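PDB 3PJP: transcription elongation factor SPT6 from Candida glabrata, which probably acts as a histone H3-H4 chaperone during transcription elongation and, through its tandem SH2 domain, binds the phosphorylated C-terminal repeats of RNA polymerase II. Local coordinates for residues Lys152-Ala155 against Glu156-Leu159. Numbering follows the deposited sequence.
Sequences KLNA and ESKL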
loop_
_atom_site.group_PDB
_atom_site.type_symbol
_atom_site.label_atom_id
_atom_site.label_comp_id
_atom_site.label_asym_id
_atom_site.label_seq_id
_atom_site.Cartn_x
_atom_site.Cartn_y
_atom_site.Cartn_z
ATOM N N LYS A 152 -10.801 0.604 -19.547
ATOM C CA LYS A 152 -11.039 0.469 -20.974
ATOM C C LYS A 152 -11.905 1.647 -21.395
ATOM O O LYS A 152 -12.959 1.899 -20.800
ATOM C CB LYS A 152 -11.746 -0.860 -21.242
ATOM C CG LYS A 152 -11.876 -1.253 -22.694
ATOM C CD LYS A 152 -12.556 -2.620 -22.800
ATOM C CE LYS A 152 -12.756 -3.053 -24.249
ATOM N NZ LYS A 152 -11.492 -3.582 -24.804
ATOM N N LEU A 153 -11.444 2.380 -22.406
ATOM C CA LEU A 153 -12.075 3.622 -22.842
ATOM C C LEU A 153 -13.395 3.399 -23.587
ATOM O O LEU A 153 -14.364 4.134 -23.393
ATOM C CB LEU A 153 -11.107 4.394 -23.743
ATOM C CG LEU A 153 -11.640 5.710 -24.311
ATOM C CD1 LEU A 153 -11.661 6.800 -23.244
ATOM C CD2 LEU A 153 -10.819 6.146 -25.515
ATOM N N ASN A 154 -13.411 2.390 -24.448
ATOM C CA ASN A 154 -14.598 2.022 -25.210
ATOM C C ASN A 154 -14.327 0.716 -25.937
ATOM O O ASN A 154 -13.231 0.164 -25.842
ATOM C CB ASN A 154 -14.961 3.122 -26.210
ATOM C CG ASN A 154 -13.810 3.467 -27.131
ATOM O OD1 ASN A 154 -13.143 2.583 -27.669
ATOM N ND2 ASN A 154 -13.550 4.759 -27.293
ATOM N N ALA A 155 -15.318 0.229 -26.676
ATOM C CA ALA A 155 -15.206 -1.071 -27.326
ATOM C C ALA A 155 -14.080 -1.136 -28.367
ATOM O O ALA A 155 -13.554 -2.208 -28.653
ATOM C CB ALA A 155 -16.536 -1.457 -27.961
ATOM N N GLU A 156 -13.711 0.011 -28.927
ATOM C CA GLU A 156 -12.697 0.047 -29.976
ATOM C C GLU A 156 -11.284 0.218 -29.427
ATOM O O GLU A 156 -10.317 0.263 -30.186
ATOM C CB GLU A 156 -13.001 1.158 -30.985
ATOM C CG GLU A 156 -14.321 0.984 -31.718
ATOM C CD GLU A 156 -15.521 1.300 -30.845
ATOM O OE1 GLU A 156 -15.477 2.313 -30.112
ATOM O OE2 GLU A 156 -16.506 0.531 -30.889
ATOM N N SER A 157 -11.167 0.313 -28.108
ATOM C CA SER A 157 -9.873 0.533 -27.475
ATOM C C SER A 157 -9.459 -0.647 -26.605
ATOM O O SER A 157 -10.287 -1.458 -26.194
ATOM C CB SER A 157 -9.903 1.805 -26.628
ATOM O OG SER A 157 -10.188 2.943 -27.424
ATOM N N LYS A 158 -8.164 -0.732 -26.325
ATOM C CA LYS A 158 -7.627 -1.808 -25.512
ATOM C C LYS A 158 -7.969 -1.645 -24.030
ATOM O O LYS A 158 -8.187 -0.533 -23.551
ATOM C CB LYS A 158 -6.106 -1.892 -25.685
ATOM C CG LYS A 158 -5.661 -2.517 -26.999
ATOM C CD LYS A 158 -4.157 -2.747 -27.023
ATOM C CE LYS A 158 -3.747 -3.502 -28.284
ATOM N NZ LYS A 158 -2.276 -3.718 -28.371
ATOM N N LEU A 159 -8.027 -2.769 -23.327
ATOM C CA LEU A 159 -8.007 -2.771 -21.864
ATOM C C LEU A 159 -6.563 -2.599 -21.405
ATOM O O LEU A 159 -5.651 -3.217 -21.955
ATOM C CB LEU A 159 -8.593 -4.074 -21.320
ATOM C CG LEU A 159 -8.563 -4.290 -19.801
ATOM C CD1 LEU A 159 -9.755 -5.121 -19.349
ATOM C CD2 LEU A 159 -7.253 -4.931 -19.351
HETATM O O HOH W 1 -8.608 2.284 -23.484
#
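Two donors grip the amide oxygen OD1 of Asn154. Ser157 OG reaches Asn154 OD1 at 3.0 Å from above the carbonyl plane, while Glu156 N gives Asn154 OD1 a weak, bent bond of 2.9 Å. With chi1 at 55°, CG of Asn154 sits between its own N and carbonyl carbon, which carries OD1 toward both donors. Asparagine suits the first residue of the turn from Asn154 to Ser157, because its side chain is just long enough to meet a backbone N-H two residues on; the short serine side chain at the last sets its hydroxyl beside OD1. Ser157 N, bonded to Asn154 O at 3.1 Å, closes the turn, with Ala155 and Glu156 at its exposed corners. Lys152 runs out extended and bends only at its last torsion (chi4 79°), a length that lets NZ cross from the strand end to Ser157 O at 2.8 Å, nearly in line with the C=O bond. Its side chain also touches Ile122 and Ser126 of helix 115-128, where Leu159 packs as well. A water accepts from Leu153 N and donates to Lys158 O, bridging the two arms. This is a type I beta turn within the hairpin loop joining antiparallel strands 146-152 and 159-166 in the second SH2 fold of the tandem.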